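Local coordinates for matrix protein VP40 (Lake Victoria marburgvirus, PDB 5B0V) that forms a dimer that reorganises into multimers at the plasma membrane, drives virus particle assembly and budding, and helps block host interferon signalling, at residues A[123-128]-A[136-141]; A[115-120]-A[149-154]; A[219-224]-A[268-273]; A[205-210]-A[237-242]. One frame throughout, in Å; residues are numbered along the deposited sequence.

Contact 1 of 4, residues A[123-128]-A[136-141]; sequences TITQFT and RVNRLG
Arg136 lays its guanidinium flat on the ring of Phe127. The two planes are only 9° apart and their centres are 4.2 Å apart. NH2 of Arg136 sits over the middle of the ring and comes within 3.5 Å of CZ of Phe127. The cation-pi contact is off-centre, because CZ of Arg136 lies toward the rim. Two torsions bring the groups together. The arginine chain bends at chi3 (-61°), and CG of Phe127 stands between its own backbone N and carbonyl carbon (chi1 66°). On the same face of the sheet, the side-chain amide of Asn138 gives a hydrogen bond to OG1 of Thr125, with ND2 and OG1 3.1 Å apart. The hydroxyl oxygen lies in the amide plane. CG2 of Thr123 also packs near ND2 of Asn138, at 4.0 Å.

All this rides on a beta hairpin of strands 122-128 and 133-139. Thr123 with Asn138 and Thr125 with Arg136 are antiparallel hydrogen-bonded pairs. Ile124 and Val137 form the non-hydrogen-bonded pair between them, with CA atoms 4.4 Å apart. Thr123 N reaches Asn138 O at 2.9 Å, and Arg136 N reaches Thr125 O at 2.8 Å. Ile124 and Val137 point to the other, buried face, where Tyr176 touches Ile124 and Phe159 touches Val137.

Further out, NH1 of Arg136 bonds to OD1 of Asn156, which helps to fix the guanidinium over the ring. The Phe127 ring also meets that of Phe134, and its side chain touches Ala158 of strand 156-160.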
loop_
_atom_site.group_PDB
_atom_site.type_symbol
_atom_site.label_atom_id
_atom_site.label_comp_id
_atom_site.label_asym_id
_atom_site.label_seq_id
_atom_site.Cartn_x
_atom_site.Cartn_y
_atom_site.Cartn_z
ATOM N N THR A 123 2.822 14.874 6.484
ATOM C CA THR A 123 3.066 16.299 6.596
ATOM C C THR A 123 4.530 16.523 6.873
ATOM O O THR A 123 5.200 15.656 7.404
ATOM C CB THR A 123 2.214 16.823 7.768
ATOM O OG1 THR A 123 0.902 17.029 7.266
ATOM C CG2 THR A 123 2.668 18.125 8.359
ATOM N N ILE A 124 5.028 17.692 6.500
ATOM C CA ILE A 124 6.400 18.078 6.839
ATOM C C ILE A 124 6.385 19.308 7.748
ATOM O O ILE A 124 5.612 20.235 7.524
ATOM C CB ILE A 124 7.245 18.305 5.565
ATOM C CG1 ILE A 124 8.711 18.068 5.860
ATOM C CG2 ILE A 124 7.054 19.694 5.004
ATOM C CD1 ILE A 124 9.565 18.040 4.609
ATOM N N THR A 125 7.212 19.293 8.782
ATOM C CA THR A 125 7.349 20.416 9.697
ATOM C C THR A 125 8.826 20.642 9.953
ATOM O O THR A 125 9.664 19.859 9.525
ATOM C CB THR A 125 6.647 20.157 11.040
ATOM O OG1 THR A 125 6.981 18.848 11.501
ATOM C CG2 THR A 125 5.145 20.269 10.891
ATOM N N GLN A 126 9.139 21.727 10.645
ATOM C CA GLN A 126 10.507 22.079 10.963
ATOM C C GLN A 126 10.643 22.228 12.442
ATOM O O GLN A 126 9.707 22.643 13.105
ATOM C CB GLN A 126 10.846 23.422 10.339
ATOM C CG GLN A 126 10.754 23.486 8.832
ATOM C CD GLN A 126 10.748 24.923 8.348
ATOM O OE1 GLN A 126 9.733 25.404 7.837
ATOM N NE2 GLN A 126 11.879 25.625 8.521
ATOM N N PHE A 127 11.829 21.952 12.961
ATOM C CA PHE A 127 12.153 22.338 14.338
ATOM C C PHE A 127 13.675 22.440 14.549
ATOM O O PHE A 127 14.456 21.886 13.781
ATOM C CB PHE A 127 11.510 21.354 15.321
ATOM C CG PHE A 127 12.060 19.987 15.229
ATOM C CD1 PHE A 127 11.726 19.165 14.180
ATOM C CD2 PHE A 127 12.954 19.524 16.181
ATOM C CE1 PHE A 127 12.253 17.886 14.091
ATOM C CE2 PHE A 127 13.496 18.247 16.098
ATOM C CZ PHE A 127 13.145 17.429 15.047
ATOM N N THR A 128 14.090 23.189 15.565
ATOM C CA THR A 128 15.505 23.248 15.935
ATOM C C THR A 128 15.767 22.335 17.151
ATOM O O THR A 128 14.933 22.211 18.039
ATOM C CB THR A 128 15.944 24.721 16.149
ATOM O OG1 THR A 128 17.353 24.857 15.918
ATOM C CG2 THR A 128 15.595 25.249 17.555
ATOM N N ARG A 136 10.809 17.346 10.206
ATOM C CA ARG A 136 10.048 16.177 10.646
ATOM C C ARG A 136 8.933 15.844 9.687
ATOM O O ARG A 136 8.025 16.657 9.472
ATOM C CB ARG A 136 9.430 16.431 12.013
ATOM C CG ARG A 136 8.970 15.166 12.715
ATOM C CD ARG A 136 8.021 15.474 13.862
ATOM N NE ARG A 136 8.633 16.311 14.887
ATOM C CZ ARG A 136 9.582 15.917 15.744
ATOM N NH1 ARG A 136 10.069 14.673 15.728
ATOM N NH2 ARG A 136 10.063 16.792 16.630
ATOM N N VAL A 137 8.979 14.659 9.104
ATOM C CA VAL A 137 7.833 14.218 8.339
ATOM C C VAL A 137 6.934 13.379 9.239
ATOM O O VAL A 137 7.385 12.450 9.895
ATOM C CB VAL A 137 8.196 13.520 7.026
ATOM C CG1 VAL A 137 9.365 12.594 7.206
ATOM C CG2 VAL A 137 6.998 12.763 6.471
ATOM N N ASN A 138 5.661 13.770 9.274
ATOM C CA ASN A 138 4.674 13.238 10.188
ATOM C C ASN A 138 3.657 12.370 9.484
ATOM O O ASN A 138 3.153 12.737 8.443
ATOM C CB ASN A 138 3.920 14.381 10.836
ATOM C CG ASN A 138 4.827 15.309 11.604
ATOM O OD1 ASN A 138 5.200 15.019 12.736
ATOM N ND2 ASN A 138 5.170 16.445 10.999
ATOM N N ARG A 139 3.351 11.224 10.074
ATOM C CA ARG A 139 2.298 10.372 9.571
ATOM C C ARG A 139 1.122 10.552 10.506
ATOM O O ARG A 139 1.222 10.250 11.687
ATOM C CB ARG A 139 2.722 8.907 9.539
ATOM C CG ARG A 139 1.788 8.060 8.715
ATOM C CD ARG A 139 1.953 6.564 8.883
ATOM N NE ARG A 139 0.594 6.044 8.843
ATOM C CZ ARG A 139 0.095 5.068 9.561
ATOM N NH1 ARG A 139 0.829 4.427 10.445
ATOM N NH2 ARG A 139 -1.175 4.748 9.394
ATOM N N LEU A 140 0.002 11.021 9.964
ATOM C CA LEU A 140 -1.125 11.437 10.801
ATOM C C LEU A 140 -1.850 10.250 11.436
ATOM O O LEU A 140 -1.883 9.138 10.903
ATOM C CB LEU A 140 -2.082 12.346 10.014
ATOM C CG LEU A 140 -1.346 13.606 9.499
ATOM C CD1 LEU A 140 -2.185 14.404 8.516
ATOM C CD2 LEU A 140 -0.867 14.501 10.636
ATOM N N GLY A 141 -2.368 10.489 12.628
ATOM C CA GLY A 141 -3.101 9.481 13.356
ATOM C C GLY A 141 -2.233 8.611 14.232
ATOM O O GLY A 141 -1.064 8.897 14.497
#

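Contact 2 of 4, residues A[115-120]-A[149-154]; sequences AALLTG and LRMLRE
Leu117 touches both Leu149 and Leu152 with the end of its side chain. Its CB makes no close approach to residues 149-154. CG is the first atom to touch, 4.0 Å from CD2 of Leu152. The chain then forks. CD1 meets CD1 of Leu149 at 4.1 Å, and CD2 meets CD2 of Leu152 at 3.7 Å. CD2 also has CG of Met151, a selenomethionine, at a looser 4.4 Å. With CG beside the backbone N (chi1 -81°), the fork faces residues 149-152. The Leu117 side chain crosses those of Leu149 and Leu152 at about right angles. CD2 of Leu152 is shared, since CB of Ala116 touches it at 3.8 Å.

The helix segments cross nearly at right angles (84°), and a few side chains bridge the 10.6 Å between their axes. Phe75 and Leu183, from two strands of the neighbouring sheet, also touch Leu117. On the helix 110-119 side, Leu63 of the second subunit packs on Ala116, and Leu118 packs on its counterpart there, so this helix also lies at the dimer interface. Between the two segments all touching groups are apolar and buried. The contact therefore depends on shape and exclusion of water, without directional bonds.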
loop_
_atom_site.group_PDB
_atom_site.type_symbol
_atom_site.label_atom_id
_atom_site.label_comp_id
_atom_site.label_asym_id
_atom_site.label_seq_id
_atom_site.Cartn_x
_atom_site.Cartn_y
_atom_site.Cartn_z
ATOM N N ALA A 115 0.781 -1.747 4.128
ATOM C CA ALA A 115 -0.541 -1.134 4.081
ATOM C C ALA A 115 -0.567 0.107 4.953
ATOM O O ALA A 115 -1.127 1.138 4.572
ATOM C CB ALA A 115 -1.588 -2.124 4.542
ATOM N N ALA A 116 0.061 -0.003 6.119
ATOM C CA ALA A 116 0.109 1.094 7.063
ATOM C C ALA A 116 0.850 2.295 6.457
ATOM O O ALA A 116 0.494 3.450 6.677
ATOM C CB ALA A 116 0.772 0.640 8.340
ATOM N N LEU A 117 1.891 2.015 5.691
ATOM C CA LEU A 117 2.726 3.075 5.151
ATOM C C LEU A 117 1.980 3.773 4.032
ATOM O O LEU A 117 1.861 4.987 4.030
ATOM C CB LEU A 117 4.078 2.514 4.675
ATOM C CG LEU A 117 5.140 2.298 5.776
ATOM C CD1 LEU A 117 6.338 1.541 5.237
ATOM C CD2 LEU A 117 5.585 3.617 6.393
ATOM N N LEU A 118 1.425 2.998 3.112
ATOM C CA LEU A 118 0.742 3.568 1.956
ATOM C C LEU A 118 -0.646 4.135 2.285
ATOM O O LEU A 118 -1.187 4.896 1.494
ATOM C CB LEU A 118 0.629 2.523 0.856
ATOM C CG LEU A 118 1.952 2.055 0.265
ATOM C CD1 LEU A 118 1.743 0.827 -0.598
ATOM C CD2 LEU A 118 2.595 3.170 -0.540
ATOM N N THR A 119 -1.232 3.788 3.430
ATOM C CA THR A 119 -2.491 4.427 3.801
ATOM C C THR A 119 -2.291 5.727 4.580
ATOM O O THR A 119 -3.236 6.484 4.746
ATOM C CB THR A 119 -3.447 3.477 4.558
ATOM O OG1 THR A 119 -2.777 2.846 5.658
ATOM C CG2 THR A 119 -3.993 2.419 3.601
ATOM N N GLY A 120 -1.064 6.008 5.023
ATOM C CA GLY A 120 -0.813 7.184 5.838
ATOM C C GLY A 120 -0.863 8.498 5.068
ATOM O O GLY A 120 -0.452 8.566 3.904
ATOM N N LEU A 149 10.137 0.140 12.305
ATOM C CA LEU A 149 10.283 1.443 11.653
ATOM C C LEU A 149 9.724 2.577 12.499
ATOM O O LEU A 149 8.558 2.550 12.938
ATOM C CB LEU A 149 9.579 1.452 10.295
ATOM C CG LEU A 149 9.985 0.341 9.333
ATOM C CD1 LEU A 149 9.100 0.392 8.107
ATOM C CD2 LEU A 149 11.443 0.433 8.940
ATOM N N ARG A 150 10.553 3.594 12.696
ATOM C CA ARG A 150 10.167 4.694 13.567
ATOM C C ARG A 150 8.874 5.383 13.088
ATOM O O ARG A 150 8.007 5.696 13.901
ATOM C CB ARG A 150 11.300 5.722 13.695
ATOM C CG ARG A 150 11.000 6.757 14.754
ATOM C CD ARG A 150 12.006 7.891 14.803
ATOM N NE ARG A 150 11.385 9.075 15.404
ATOM C CZ ARG A 150 11.218 9.274 16.710
ATOM N NH1 ARG A 150 11.635 8.380 17.594
ATOM N NH2 ARG A 150 10.609 10.374 17.145
HETATM N N MSE A 151 8.749 5.604 11.782
HETATM C CA MSE A 151 7.584 6.298 11.242
HETATM C C MSE A 151 6.273 5.693 11.698
HETATM O O MSE A 151 5.367 6.417 12.079
HETATM C CB MSE A 151 7.673 6.314 9.726
HETATM C CG MSE A 151 6.537 7.053 9.045
HETATM SE SE MSE A 151 6.843 8.993 8.946
HETATM C CE MSE A 151 5.771 9.317 10.513
ATOM N N LEU A 152 6.153 4.364 11.686
ATOM C CA LEU A 152 4.905 3.715 12.096
ATOM C C LEU A 152 4.844 3.629 13.574
ATOM O O LEU A 152 3.788 3.842 14.146
ATOM C CB LEU A 152 4.793 2.314 11.544
ATOM C CG LEU A 152 4.784 2.184 10.021
ATOM C CD1 LEU A 152 4.775 0.724 9.610
ATOM C CD2 LEU A 152 3.583 2.881 9.452
ATOM N N ARG A 153 5.981 3.321 14.203
ATOM C CA ARG A 153 6.048 3.196 15.673
ATOM C C ARG A 153 5.681 4.479 16.417
ATOM O O ARG A 153 4.784 4.472 17.233
ATOM C CB ARG A 153 7.440 2.745 16.120
ATOM C CG ARG A 153 7.530 2.373 17.609
ATOM C CD ARG A 153 8.933 1.964 18.095
ATOM N NE ARG A 153 9.987 2.959 17.826
ATOM C CZ ARG A 153 10.977 2.824 16.937
ATOM N NH1 ARG A 153 11.112 1.724 16.207
ATOM N NH2 ARG A 153 11.852 3.806 16.772
ATOM N N GLU A 154 6.391 5.567 16.116
ATOM C CA GLU A 154 6.235 6.840 16.804
ATOM C C GLU A 154 5.353 7.809 16.044
ATOM O O GLU A 154 4.954 8.834 16.584
ATOM C CB GLU A 154 7.600 7.488 16.988
ATOM C CG GLU A 154 8.608 6.632 17.730
ATOM C CD GLU A 154 8.637 6.923 19.214
ATOM O OE1 GLU A 154 8.967 8.069 19.594
ATOM O OE2 GLU A 154 8.326 6.006 20.011
#

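Contact 3 of 4, residues A[219-224]-A[268-273]; sequences VLPTVK and DMFSVK
Val223 and Phe270 form a single backbone bridge between two loops, with CA atoms 4.8 Å apart. Two bonds flank the bridge: Ser271 N gives to Thr222 O nearly along the C=O axis, and Lys224 N gives to Met269 O at 2.8 Å.

The ring of Phe270 is the centre of the packing. Pro221 O lies in the ring plane at its edge, 3.4 Å from CD1 of Phe270. The side chains of Leu220 and Val223 run obliquely to that of Phe270. CD1 of Leu220 and CG2 of Val223 both approach CE1 of Phe270, at 4.0 and 3.9 Å. The side chains of Pro221 and Phe270 cross at about a right angle, with CD of Pro221 near CD1 of Phe270. CG of Met269, a selenomethionine, rests over one ring face toward the rim. Met269 also lies alongside Val223, both pointing the same way.

Lys224 runs extended past the other loop. Its CG packs 4.0 Å from CB of Ser271, and its NZ bonds to Ala267 O. Leu220 and Val223 also touch Ile242 of helix 237-243, which ties the loop 219-224 to that helix. Ser271 closes an ST turn, its OG accepting from Lys273 N at 3.1 Å.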
loop_
_atom_site.group_PDB
_atom_site.type_symbol
_atom_site.label_atom_id
_atom_site.label_comp_id
_atom_site.label_asym_id
_atom_site.label_seq_id
_atom_site.Cartn_x
_atom_site.Cartn_y
_atom_site.Cartn_z
ATOM N N VAL A 219 25.838 -1.269 12.628
ATOM C CA VAL A 219 26.307 -2.384 13.413
ATOM C C VAL A 219 26.940 -3.427 12.495
ATOM O O VAL A 219 26.443 -3.730 11.418
ATOM C CB VAL A 219 25.169 -3.033 14.202
ATOM C CG1 VAL A 219 25.666 -4.278 14.938
ATOM C CG2 VAL A 219 24.596 -2.025 15.183
ATOM N N LEU A 220 28.036 -3.988 12.968
ATOM C CA LEU A 220 28.853 -4.884 12.194
ATOM C C LEU A 220 28.752 -6.303 12.686
ATOM O O LEU A 220 28.458 -6.549 13.864
ATOM C CB LEU A 220 30.299 -4.423 12.316
ATOM C CG LEU A 220 30.643 -3.040 11.777
ATOM C CD1 LEU A 220 32.084 -2.691 12.111
ATOM C CD2 LEU A 220 30.441 -2.995 10.277
ATOM N N PRO A 221 29.054 -7.252 11.803
ATOM C CA PRO A 221 29.196 -8.604 12.277
ATOM C C PRO A 221 30.289 -8.724 13.346
ATOM O O PRO A 221 31.129 -7.835 13.523
ATOM C CB PRO A 221 29.634 -9.384 11.036
ATOM C CG PRO A 221 29.501 -8.466 9.892
ATOM C CD PRO A 221 29.604 -7.097 10.454
ATOM N N THR A 222 30.252 -9.833 14.056
ATOM C CA THR A 222 31.205 -10.065 15.094
ATOM C C THR A 222 32.615 -10.157 14.502
ATOM O O THR A 222 32.807 -10.622 13.376
ATOM C CB THR A 222 30.855 -11.320 15.927
ATOM O OG1 THR A 222 30.639 -12.440 15.055
ATOM C CG2 THR A 222 29.585 -11.058 16.775
ATOM N N VAL A 223 33.576 -9.677 15.289
ATOM C CA VAL A 223 34.964 -9.672 14.914
ATOM C C VAL A 223 35.587 -10.981 15.376
ATOM O O VAL A 223 35.477 -11.377 16.524
ATOM C CB VAL A 223 35.695 -8.485 15.543
ATOM C CG1 VAL A 223 37.177 -8.541 15.242
ATOM C CG2 VAL A 223 35.081 -7.183 15.059
ATOM N N LYS A 224 36.233 -11.654 14.449
ATOM C CA LYS A 224 36.820 -12.941 14.709
ATOM C C LYS A 224 37.864 -12.821 15.801
ATOM O O LYS A 224 38.651 -11.874 15.795
ATOM C CB LYS A 224 37.486 -13.458 13.433
ATOM C CG LYS A 224 36.530 -13.878 12.323
ATOM C CD LYS A 224 37.298 -14.601 11.225
ATOM C CE LYS A 224 36.381 -15.069 10.115
ATOM N NZ LYS A 224 37.135 -15.295 8.854
ATOM N N ASP A 268 38.822 -12.013 6.637
ATOM C CA ASP A 268 39.779 -12.405 7.640
ATOM C C ASP A 268 39.478 -11.805 9.008
ATOM O O ASP A 268 40.014 -12.286 10.008
ATOM C CB ASP A 268 41.218 -12.061 7.201
ATOM C CG ASP A 268 41.505 -10.538 7.157
ATOM O OD1 ASP A 268 40.620 -9.727 7.504
ATOM O OD2 ASP A 268 42.645 -10.171 6.780
HETATM N N MSE A 269 38.629 -10.775 9.053
HETATM C CA MSE A 269 38.256 -10.115 10.306
HETATM C C MSE A 269 36.848 -10.319 10.820
HETATM O O MSE A 269 36.632 -10.343 12.022
HETATM C CB MSE A 269 38.412 -8.639 10.059
HETATM C CG MSE A 269 38.202 -7.865 11.358
HETATM SE SE MSE A 269 38.608 -5.937 11.319
HETATM C CE MSE A 269 40.562 -5.873 11.077
ATOM N N PHE A 270 35.878 -10.460 9.913
ATOM C CA PHE A 270 34.453 -10.509 10.258
ATOM C C PHE A 270 33.811 -11.827 9.869
ATOM O O PHE A 270 33.992 -12.340 8.748
ATOM C CB PHE A 270 33.711 -9.404 9.549
ATOM C CG PHE A 270 34.102 -8.028 9.995
ATOM C CD1 PHE A 270 33.530 -7.467 11.118
ATOM C CD2 PHE A 270 35.015 -7.288 9.277
ATOM C CE1 PHE A 270 33.873 -6.200 11.523
ATOM C CE2 PHE A 270 35.374 -6.016 9.684
ATOM C CZ PHE A 270 34.794 -5.470 10.803
ATOM N N SER A 271 33.073 -12.385 10.823
ATOM C CA SER A 271 32.396 -13.661 10.668
ATOM C C SER A 271 30.921 -13.413 10.430
ATOM O O SER A 271 30.294 -12.583 11.078
ATOM C CB SER A 271 32.582 -14.513 11.920
ATOM O OG SER A 271 31.600 -15.538 11.973
ATOM N N VAL A 272 30.382 -14.172 9.500
ATOM C CA VAL A 272 28.998 -14.095 9.107
ATOM C C VAL A 272 28.192 -15.213 9.795
ATOM O O VAL A 272 26.975 -15.265 9.617
ATOM C CB VAL A 272 28.888 -14.188 7.568
ATOM C CG1 VAL A 272 29.608 -13.021 6.930
ATOM C CG2 VAL A 272 29.473 -15.505 7.052
ATOM N N LYS A 273 28.864 -16.081 10.574
ATOM C CA LYS A 273 28.213 -17.118 11.401
ATOM C C LYS A 273 26.929 -16.613 12.080
ATOM O O LYS A 273 25.893 -17.276 11.996
ATOM C CB LYS A 273 29.189 -17.680 12.458
#

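Contact 4 of 4, residues A[205-210]-A[237-242]; sequences MHPAVS and GPLLAI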
loop_
_atom_site.group_PDB
_atom_site.type_symbol
_atom_site.label_atom_id
_atom_site.label_comp_id
_atom_site.label_asym_id
_atom_site.label_seq_id
_atom_site.Cartn_x
_atom_site.Cartn_y
_atom_site.Cartn_z
HETATM N N MSE A 205 24.651 -3.616 23.248
HETATM C CA MSE A 205 25.311 -2.703 22.301
HETATM C C MSE A 205 26.436 -3.423 21.621
HETATM O O MSE A 205 26.992 -4.352 22.183
HETATM C CB MSE A 205 25.791 -1.483 23.074
HETATM C CG MSE A 205 24.568 -0.641 23.394
HETATM SE SE MSE A 205 25.003 0.997 24.346
HETATM C CE MSE A 205 24.960 2.254 22.830
ATOM N N HIS A 206 26.745 -3.068 20.383
ATOM C CA HIS A 206 27.761 -3.816 19.644
ATOM C C HIS A 206 28.601 -2.923 18.802
ATOM O O HIS A 206 28.196 -1.818 18.495
ATOM C CB HIS A 206 27.134 -4.867 18.745
ATOM C CG HIS A 206 26.074 -5.645 19.432
ATOM N ND1 HIS A 206 26.286 -6.905 19.940
ATOM C CD2 HIS A 206 24.806 -5.311 19.767
ATOM C CE1 HIS A 206 25.180 -7.331 20.526
ATOM N NE2 HIS A 206 24.268 -6.380 20.441
ATOM N N PRO A 207 29.772 -3.415 18.408
ATOM C CA PRO A 207 30.618 -2.610 17.576
ATOM C C PRO A 207 29.878 -2.172 16.344
ATOM O O PRO A 207 29.227 -2.981 15.680
ATOM C CB PRO A 207 31.743 -3.569 17.214
ATOM C CG PRO A 207 31.824 -4.490 18.364
ATOM C CD PRO A 207 30.423 -4.666 18.820
ATOM N N ALA A 208 29.966 -0.885 16.062
ATOM C CA ALA A 208 29.326 -0.299 14.900
ATOM C C ALA A 208 30.210 0.781 14.326
ATOM O O ALA A 208 31.056 1.347 15.045
ATOM C CB ALA A 208 28.020 0.310 15.308
ATOM N N VAL A 209 30.012 1.073 13.037
ATOM C CA VAL A 209 30.768 2.130 12.347
ATOM C C VAL A 209 29.859 3.294 12.055
ATOM O O VAL A 209 28.837 3.120 11.429
ATOM C CB VAL A 209 31.363 1.591 11.016
ATOM C CG1 VAL A 209 31.429 2.638 9.912
ATOM C CG2 VAL A 209 32.744 1.008 11.245
ATOM N N SER A 210 30.214 4.463 12.552
ATOM C CA SER A 210 29.525 5.674 12.187
ATOM C C SER A 210 30.172 6.157 10.912
ATOM O O SER A 210 31.267 6.673 10.956
ATOM C CB SER A 210 29.611 6.726 13.301
ATOM O OG SER A 210 29.106 7.987 12.833
ATOM N N GLY A 237 38.945 -5.200 22.299
ATOM C CA GLY A 237 39.584 -5.883 21.190
ATOM C C GLY A 237 38.926 -5.603 19.861
ATOM O O GLY A 237 39.559 -5.057 18.957
ATOM N N PRO A 238 37.634 -5.959 19.746
ATOM C CA PRO A 238 36.835 -5.770 18.552
ATOM C C PRO A 238 36.922 -4.351 18.118
ATOM O O PRO A 238 37.102 -4.093 16.939
ATOM C CB PRO A 238 35.426 -6.073 19.028
ATOM C CG PRO A 238 35.565 -6.959 20.174
ATOM C CD PRO A 238 36.856 -6.587 20.828
ATOM N N LEU A 239 36.791 -3.421 19.056
ATOM C CA LEU A 239 36.790 -1.988 18.684
ATOM C C LEU A 239 38.115 -1.550 18.089
ATOM O O LEU A 239 38.150 -0.816 17.093
ATOM C CB LEU A 239 36.449 -1.078 19.863
ATOM C CG LEU A 239 35.113 -1.368 20.537
ATOM C CD1 LEU A 239 34.782 -0.328 21.595
ATOM C CD2 LEU A 239 34.006 -1.456 19.489
ATOM N N LEU A 240 39.209 -1.983 18.703
ATOM C CA LEU A 240 40.522 -1.604 18.208
ATOM C C LEU A 240 40.789 -2.200 16.846
ATOM O O LEU A 240 41.459 -1.590 16.038
ATOM C CB LEU A 240 41.608 -2.063 19.167
ATOM C CG LEU A 240 41.938 -1.063 20.253
ATOM C CD1 LEU A 240 42.963 -1.706 21.153
ATOM C CD2 LEU A 240 42.435 0.244 19.649
ATOM N N ALA A 241 40.300 -3.412 16.615
ATOM C CA ALA A 241 40.556 -4.107 15.371
ATOM C C ALA A 241 39.892 -3.350 14.245
ATOM O O ALA A 241 40.497 -3.130 13.203
ATOM C CB ALA A 241 40.017 -5.520 15.446
ATOM N N ILE A 242 38.655 -2.934 14.487
ATOM C CA ILE A 242 37.887 -2.142 13.527
ATOM C C ILE A 242 38.540 -0.791 13.207
ATOM O O ILE A 242 38.700 -0.439 12.027
ATOM C CB ILE A 242 36.458 -1.885 14.021
ATOM C CG1 ILE A 242 35.715 -3.206 14.210
ATOM C CG2 ILE A 242 35.680 -1.054 13.023
ATOM C CD1 ILE A 242 34.528 -3.112 15.151
#
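The proline ring of Pro207 is the nearest thing to a flat group here, and three residues of the helix touch it at CB and CG. CD2 of Leu239 sits above the mean plane of the ring, displaced from its centre, and is 3.8 Å from CB of Pro207. CD1 of Ile242 comes in almost level with that plane and meets the same CB at 3.5 Å. The ring of Pro238 does not stack on that of Pro207. The two run at a slant, with CB of Pro238 4.0 Å from CG of Pro207.

Two residues on, Val209 adds a second point of contact. Its CG2 meets CG2 of Ile242 at 4.0 Å. Ile242 therefore uses both branches. CG1 lies anti to the carbonyl carbon (chi1 -61°) and carries CD1 to Pro207, while CG2 serves Val209. Leu239 and Ile242 also touch Val305 of the adjoining strand, and Leu220 packs on Val209.

The touching atoms are all carbon, so the helix is held to the strand by apolar packing. Strand 205-210 is the middle strand of an antiparallel three-stranded sheet, between 218-219 and 304-309. The segments run nearly parallel, 10° apart, with axes 8.9 Å from each other. This is a helix packed along one face of a small beta sheet, in the C-terminal half of VP40.

From the N terminus, helix 110-119 opens contact 2. The hairpin of contact 1 then opens and closes within the span that contact 2 completes at helix 150-154, so contact 1 is nested in contact 2. Arg139 joins them, packing on Met151, Leu152, Ala116 and Gly120. Further along, strand 205-210 opens contact 4 and the loop 219-224 opens contact 3. Helix 237-243 then closes contact 4, and 268-273 closes contact 3, so these two cross. They touch through Leu220 N and Pro207 O, a probable hydrogen bond. The first pair ties the dimer-contacting helix to the hairpin. The second ties loops and helix to the later sheet, on the opposite side of the chain's centre.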